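PDB 6GNE: probable starch synthase 4, chloroplastic/amyloplastic, which probably belongs to the starch synthases, plastid enzymes with the two-domain GT-B glycosyltransferase fold, and here holds ADP and a glycan in its interdomain cleft. Local coordinates for residues L261-D274 against P398-G410. Residues are numbered along the deposited sequence; the frame is centred on the assembly and turned at random.
Sequences LNGIDTDSWNPATD and PCGLTQMIAMRYG. With AC1 (4,6-dideoxy-4-{[(1S,4R,5S,6S)-4,5,6-trihydroxy-3-(hydroxymethyl)cyclohex-2-en-1-yl]amino}-alpha-D-glucopyranose), chain C; ADP (adenosine-5'-diphosphate), chain F.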
loop_
_atom_site.group_PDB
_atom_site.type_symbol
_atom_site.label_atom_id
_atom_site.label_comp_id
_atom_site.label_asym_id
_atom_site.label_seq_id
_atom_site.Cartn_x
_atom_site.Cartn_y
_atom_site.Cartn_z
ATOM N N LEU A 261 12.387 -0.731 -0.592
ATOM C CA LEU A 261 11.398 -1.225 -1.552
ATOM C C LEU A 261 10.514 -2.269 -0.902
ATOM O O LEU A 261 11.021 -3.262 -0.379
ATOM C CB LEU A 261 12.083 -1.827 -2.788
ATOM C CG LEU A 261 11.196 -2.104 -4.009
ATOM C CD1 LEU A 261 10.536 -0.843 -4.594
ATOM C CD2 LEU A 261 12.038 -2.832 -5.053
ATOM N N ASN A 262 9.199 -2.030 -0.915
ATOM C CA ASN A 262 8.244 -3.032 -0.430
ATOM C C ASN A 262 8.457 -4.379 -1.179
ATOM O O ASN A 262 8.801 -4.397 -2.376
ATOM C CB ASN A 262 6.798 -2.602 -0.677
ATOM C CG ASN A 262 6.359 -1.411 0.141
ATOM O OD1 ASN A 262 5.429 -0.704 -0.270
ATOM N ND2 ASN A 262 6.943 -1.219 1.323
ATOM N N GLY A 263 8.304 -5.486 -0.466
ATOM C CA GLY A 263 7.952 -6.748 -1.099
ATOM C C GLY A 263 6.440 -6.926 -1.196
ATOM O O GLY A 263 5.659 -6.024 -0.884
ATOM N N ILE A 264 6.043 -8.101 -1.674
ATOM C CA ILE A 264 4.657 -8.581 -1.622
ATOM C C ILE A 264 4.659 -9.945 -0.950
ATOM O O ILE A 264 5.680 -10.676 -0.947
ATOM C CB ILE A 264 3.985 -8.685 -3.019
ATOM C CG1 ILE A 264 4.709 -9.669 -3.937
ATOM C CG2 ILE A 264 3.938 -7.320 -3.697
ATOM C CD1 ILE A 264 3.967 -9.949 -5.223
ATOM N N ASP A 265 3.503 -10.282 -0.398
ATOM C CA ASP A 265 3.305 -11.558 0.248
ATOM C C ASP A 265 3.212 -12.630 -0.824
ATOM O O ASP A 265 2.150 -12.875 -1.347
ATOM C CB ASP A 265 2.045 -11.513 1.104
ATOM C CG ASP A 265 1.867 -12.756 1.933
ATOM O OD1 ASP A 265 2.324 -13.843 1.529
ATOM O OD2 ASP A 265 1.227 -12.655 3.000
ATOM N N THR A 266 4.333 -13.268 -1.134
ATOM C CA THR A 266 4.360 -14.290 -2.168
ATOM C C THR A 266 3.727 -15.657 -1.788
ATOM O O THR A 266 3.745 -16.566 -2.600
ATOM C CB THR A 266 5.777 -14.514 -2.722
ATOM O OG1 THR A 266 6.670 -14.765 -1.646
ATOM C CG2 THR A 266 6.243 -13.311 -3.482
ATOM N N ASP A 267 3.173 -15.793 -0.583
ATOM C CA ASP A 267 2.322 -16.940 -0.228
ATOM C C ASP A 267 0.868 -16.674 -0.610
ATOM O O ASP A 267 0.254 -17.511 -1.247
ATOM C CB ASP A 267 2.451 -17.298 1.259
ATOM C CG ASP A 267 3.819 -17.856 1.606
ATOM O OD1 ASP A 267 4.396 -18.590 0.785
ATOM O OD2 ASP A 267 4.333 -17.571 2.713
ATOM N N SER A 268 0.330 -15.514 -0.219
ATOM C CA SER A 268 -0.975 -15.019 -0.727
ATOM C C SER A 268 -0.999 -14.789 -2.232
ATOM O O SER A 268 -1.920 -15.219 -2.914
ATOM C CB SER A 268 -1.366 -13.713 -0.049
ATOM O OG SER A 268 -1.930 -13.975 1.221
ATOM N N TRP A 269 0.003 -14.089 -2.752
ATOM C CA TRP A 269 0.112 -13.827 -4.196
ATOM C C TRP A 269 0.999 -14.884 -4.840
ATOM O O TRP A 269 2.205 -14.703 -4.963
ATOM C CB TRP A 269 0.605 -12.406 -4.432
ATOM C CG TRP A 269 -0.362 -11.385 -3.903
ATOM C CD1 TRP A 269 -0.261 -10.672 -2.734
ATOM C CD2 TRP A 269 -1.583 -10.982 -4.506
ATOM N NE1 TRP A 269 -1.347 -9.839 -2.584
ATOM C CE2 TRP A 269 -2.180 -10.029 -3.651
ATOM C CE3 TRP A 269 -2.250 -11.353 -5.671
ATOM C CZ2 TRP A 269 -3.400 -9.433 -3.950
ATOM C CZ3 TRP A 269 -3.450 -10.765 -5.964
ATOM C CH2 TRP A 269 -4.017 -9.814 -5.118
ATOM N N ASN A 270 0.391 -16.011 -5.199
ATOM C CA ASN A 270 1.111 -17.143 -5.780
ATOM C C ASN A 270 0.200 -17.873 -6.756
ATOM O O ASN A 270 -0.753 -18.521 -6.321
ATOM C CB ASN A 270 1.556 -18.119 -4.683
ATOM C CG ASN A 270 2.392 -19.286 -5.213
ATOM O OD1 ASN A 270 2.555 -19.495 -6.419
ATOM N ND2 ASN A 270 2.910 -20.060 -4.300
ATOM N N PRO A 271 0.498 -17.806 -8.065
ATOM C CA PRO A 271 -0.376 -18.465 -9.048
ATOM C C PRO A 271 -0.529 -20.003 -8.874
ATOM O O PRO A 271 -1.538 -20.572 -9.282
ATOM C CB PRO A 271 0.300 -18.133 -10.383
ATOM C CG PRO A 271 1.738 -17.943 -10.039
ATOM C CD PRO A 271 1.672 -17.213 -8.724
ATOM N N ALA A 272 0.476 -20.650 -8.287
ATOM C CA ALA A 272 0.472 -22.097 -8.077
ATOM C C ALA A 272 -0.550 -22.571 -7.060
ATOM O O ALA A 272 -0.965 -23.725 -7.120
ATOM C CB ALA A 272 1.866 -22.585 -7.677
ATOM N N THR A 273 -0.908 -21.706 -6.112
ATOM C CA THR A 273 -1.811 -22.087 -5.018
ATOM C C THR A 273 -2.922 -21.091 -4.802
ATOM O O THR A 273 -3.526 -21.105 -3.764
ATOM C CB THR A 273 -1.045 -22.201 -3.664
ATOM O OG1 THR A 273 -0.481 -20.937 -3.328
ATOM C CG2 THR A 273 0.059 -23.208 -3.733
ATOM N N ASP A 274 -3.187 -20.214 -5.757
ATOM C CA ASP A 274 -4.153 -19.127 -5.548
ATOM C C ASP A 274 -5.579 -19.741 -5.570
ATOM O O ASP A 274 -5.995 -20.325 -6.589
ATOM C CB ASP A 274 -3.980 -18.051 -6.622
ATOM C CG ASP A 274 -4.784 -16.815 -6.360
ATOM O OD1 ASP A 274 -5.840 -16.878 -5.692
ATOM O OD2 ASP A 274 -4.360 -15.748 -6.855
ATOM N N PRO A 398 5.060 6.130 -4.753
ATOM C CA PRO A 398 5.937 5.825 -3.640
ATOM C C PRO A 398 6.568 4.452 -3.726
ATOM O O PRO A 398 7.770 4.312 -3.539
ATOM C CB PRO A 398 4.998 5.917 -2.441
ATOM C CG PRO A 398 4.001 6.969 -2.825
ATOM C CD PRO A 398 3.812 6.787 -4.305
ATOM N N CYS A 399 5.739 3.449 -4.016
ATOM C CA CYS A 399 6.240 2.132 -4.356
ATOM C C CYS A 399 5.434 1.487 -5.483
ATOM O O CYS A 399 5.944 1.262 -6.579
ATOM C CB CYS A 399 6.280 1.218 -3.162
ATOM S SG CYS A 399 6.988 -0.409 -3.553
ATOM N N GLY A 400 4.184 1.176 -5.199
ATOM C CA GLY A 400 3.373 0.374 -6.086
ATOM C C GLY A 400 3.658 -1.106 -5.877
ATOM O O GLY A 400 4.813 -1.548 -5.841
ATOM N N LEU A 401 2.584 -1.860 -5.711
ATOM C CA LEU A 401 2.626 -3.298 -5.543
ATOM C C LEU A 401 2.063 -4.048 -6.750
ATOM O O LEU A 401 2.448 -5.206 -7.016
ATOM C CB LEU A 401 1.833 -3.672 -4.302
ATOM C CG LEU A 401 2.248 -3.012 -2.994
ATOM C CD1 LEU A 401 1.401 -3.580 -1.861
ATOM C CD2 LEU A 401 3.717 -3.226 -2.691
ATOM N N THR A 402 1.159 -3.400 -7.489
ATOM C CA THR A 402 0.459 -4.075 -8.573
ATOM C C THR A 402 1.400 -4.559 -9.692
ATOM O O THR A 402 1.166 -5.610 -10.290
ATOM C CB THR A 402 -0.602 -3.177 -9.155
ATOM O OG1 THR A 402 0.015 -1.978 -9.653
ATOM C CG2 THR A 402 -1.696 -2.855 -8.094
ATOM N N GLN A 403 2.468 -3.807 -9.944
ATOM C CA GLN A 403 3.472 -4.246 -10.915
ATOM C C GLN A 403 4.226 -5.502 -10.444
ATOM O O GLN A 403 4.614 -6.337 -11.252
ATOM C CB GLN A 403 4.467 -3.119 -11.260
ATOM C CG GLN A 403 5.659 -2.877 -10.309
ATOM C CD GLN A 403 5.315 -2.008 -9.120
ATOM O OE1 GLN A 403 4.131 -1.779 -8.798
ATOM N NE2 GLN A 403 6.348 -1.493 -8.461
ATOM N N MET A 404 4.435 -5.623 -9.135
ATOM C CA MET A 404 5.076 -6.795 -8.572
ATOM C C MET A 404 4.130 -8.003 -8.644
ATOM O O MET A 404 4.551 -9.100 -9.061
ATOM C CB MET A 404 5.508 -6.545 -7.138
ATOM C CG MET A 404 6.480 -5.380 -6.981
ATOM S SD MET A 404 7.108 -5.170 -5.317
ATOM C CE MET A 404 7.834 -3.554 -5.397
ATOM N N ILE A 405 2.858 -7.787 -8.307
ATOM C CA ILE A 405 1.870 -8.858 -8.377
ATOM C C ILE A 405 1.715 -9.278 -9.827
ATOM O O ILE A 405 1.723 -10.483 -10.114
ATOM C CB ILE A 405 0.483 -8.444 -7.804
ATOM C CG1 ILE A 405 0.578 -8.003 -6.323
ATOM C CG2 ILE A 405 -0.537 -9.574 -7.930
ATOM C CD1 ILE A 405 -0.648 -7.291 -5.814
ATOM N N ALA A 406 1.574 -8.316 -10.751
ATOM C CA ALA A 406 1.458 -8.664 -12.160
ATOM C C ALA A 406 2.608 -9.577 -12.619
ATOM O O ALA A 406 2.369 -10.636 -13.198
ATOM C CB ALA A 406 1.396 -7.419 -13.018
ATOM N N MET A 407 3.847 -9.188 -12.343
ATOM C CA MET A 407 4.990 -10.003 -12.753
ATOM C C MET A 407 5.014 -11.392 -12.082
ATOM O O MET A 407 5.394 -12.393 -12.687
ATOM C CB MET A 407 6.287 -9.265 -12.461
ATOM C CG MET A 407 6.525 -8.125 -13.425
ATOM S SD MET A 407 8.141 -7.386 -13.295
ATOM C CE MET A 407 7.952 -6.408 -11.811
ATOM N N ARG A 408 4.569 -11.444 -10.836
ATOM C CA ARG A 408 4.435 -12.701 -10.125
ATOM C C ARG A 408 3.463 -13.634 -10.850
ATOM O O ARG A 408 3.682 -14.833 -10.857
ATOM C CB ARG A 408 3.986 -12.420 -8.681
ATOM C CG ARG A 408 3.656 -13.608 -7.794
ATOM C CD ARG A 408 4.883 -14.433 -7.502
ATOM N NE ARG A 408 4.634 -15.336 -6.380
ATOM C CZ ARG A 408 5.227 -16.515 -6.170
ATOM N NH1 ARG A 408 6.134 -16.976 -7.005
ATOM N NH2 ARG A 408 4.919 -17.224 -5.082
ATOM N N TYR A 409 2.419 -13.071 -11.455
ATOM C CA TYR A 409 1.408 -13.814 -12.222
ATOM C C TYR A 409 1.704 -13.822 -13.736
ATOM O O TYR A 409 0.841 -14.162 -14.548
ATOM C CB TYR A 409 -0.003 -13.237 -11.931
ATOM C CG TYR A 409 -0.546 -13.648 -10.586
ATOM C CD1 TYR A 409 0.027 -13.195 -9.416
ATOM C CD2 TYR A 409 -1.622 -14.530 -10.473
ATOM C CE1 TYR A 409 -0.462 -13.592 -8.168
ATOM C CE2 TYR A 409 -2.117 -14.941 -9.224
ATOM C CZ TYR A 409 -1.527 -14.468 -8.084
ATOM O OH TYR A 409 -1.977 -14.833 -6.855
ATOM N N GLY A 410 2.923 -13.459 -14.109
ATOM C CA GLY A 410 3.374 -13.516 -15.485
ATOM C C GLY A 410 2.911 -12.408 -16.423
ATOM O O GLY A 410 3.181 -12.509 -17.631
HETATM C C1 AC1 C . -3.779 5.615 2.184
HETATM O O2 AC1 C . -1.998 6.701 3.423
HETATM C C2 AC1 C . -2.284 5.621 2.519
HETATM C C4A AC1 C . 2.584 2.361 -1.947
HETATM C C3 AC1 C . -1.422 5.671 1.247
HETATM O O3 AC1 C . -0.054 5.609 1.663
HETATM C C4 AC1 C . -1.801 4.516 0.315
HETATM N N4A AC1 C . -0.983 4.415 -0.907
HETATM C C5 AC1 C . -3.289 4.696 0.006
HETATM O O5 AC1 C . -4.043 4.598 1.217
HETATM C C6 AC1 C . -3.852 3.624 -0.911
HETATM C C1B AC1 C . 0.467 4.172 -0.920
HETATM C C2B AC1 C . 1.138 4.412 -2.296
HETATM O O2B AC1 C . 0.274 5.057 -3.252
HETATM C C3B AC1 C . 1.748 3.166 -2.930
HETATM O O3B AC1 C . 2.660 3.620 -3.925
HETATM O O4 AC1 C . 3.037 1.167 -2.588
HETATM C C5B AC1 C . 1.823 2.060 -0.690
HETATM C C7B AC1 C . 0.830 2.851 -0.270
HETATM C C6B AC1 C . 2.221 0.875 0.159
HETATM O O6B AC1 C . 3.551 1.039 0.665
HETATM P PB ADP F . -2.043 2.199 -3.747
HETATM O O1B ADP F . -1.500 1.917 -2.377
HETATM O O2B ADP F . -3.477 1.827 -3.990
HETATM O O3B ADP F . -1.770 3.629 -4.153
HETATM P PA ADP F . -0.419 -0.085 -4.431
HETATM O O1A ADP F . 0.038 -0.626 -5.755
HETATM O O2A ADP F . 0.676 0.133 -3.420
HETATM O O3A ADP F . -1.219 1.271 -4.769
HETATM O "O5'" ADP F . -1.511 -1.047 -3.752
HETATM C "C5'" ADP F . -2.728 -1.404 -4.409
HETATM C "C4'" ADP F . -3.379 -2.693 -3.877
HETATM O "O4'" ADP F . -4.808 -2.573 -3.928
HETATM C "C3'" ADP F . -3.080 -3.912 -4.725
HETATM O "O3'" ADP F . -3.187 -5.067 -3.910
HETATM C "C2'" ADP F . -4.199 -3.927 -5.733
HETATM O "O2'" ADP F . -4.436 -5.213 -6.277
HETATM C "C1'" ADP F . -5.352 -3.484 -4.882
HETATM N N9 ADP F . -6.417 -2.783 -5.632
HETATM C C8 ADP F . -6.407 -1.516 -6.062
HETATM N N7 ADP F . -7.578 -1.211 -6.666
HETATM C C5 ADP F . -8.363 -2.299 -6.624
HETATM C C6 ADP F . -9.735 -2.674 -7.088
HETATM N N6 ADP F . -10.504 -1.772 -7.748
HETATM N N1 ADP F . -10.162 -3.943 -6.826
HETATM C C2 ADP F . -9.364 -4.834 -6.182
HETATM N N3 ADP F . -8.124 -4.552 -5.752
HETATM C C4 ADP F . -7.584 -3.331 -5.942
#
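One wall of the ADP and glycan pocket forms where Asn262 meets Cys399 and Leu401. Asn262 lays its CB against Leu401 CD2 (3.7 Å), while its OD1 accepts a hydrogen bond from O6B of AC1 (2.7 Å). On the facing segment the pocket is lined by backbone: Cys399 N gives a nearly straight bond to AC1 O3B, Gly400 N one to AC1 O4, and Leu401 N donates a nearly straight hydrogen bond to ADP O1A (2.8 Å, N-H...acceptor angle 177°). Helix 402-408 begins directly after Leu401, so its N-terminal end lies at the phosphate, which would probably favour the anion electrostatically. In this GT-B fold, the chain of 261-274, which follows strand 257-259 of the N-terminal sheet, runs along that helix of the C-terminal Rossmann-like domain and joins the two halves beside the cleft. Ile264 packs on the helix, CG2 against Met404 CB and CD1 against the backbone N of Ile405. Next along, Ile405 CD1 sits over one face of the Trp269 six-membered ring, a CH-pi contact of 3.9 Å to the centroid, and His381 stacks with the indole. Arg408 swings out with CG anti to its own N (chi1 174°) and bends at chi2, which brings the guanidinium edge to two backbone carbonyls: NH2 bonds Thr266 O (2.8 Å) in the carbonyl plane, and NE bonds Trp269 O (2.9 Å). Pro271 CD lies over a face of that guanidinium, toward its rim, and also over the centre of the Tyr409 ring. At the far end Tyr409 OH donates to Asp274 OD2 (2.6 Å) from the anti side, tilted out of the carboxylate plane, the carboxylate turned 79° from the ring; the same oxygen is also hydrogen-bonded to His381 ND1.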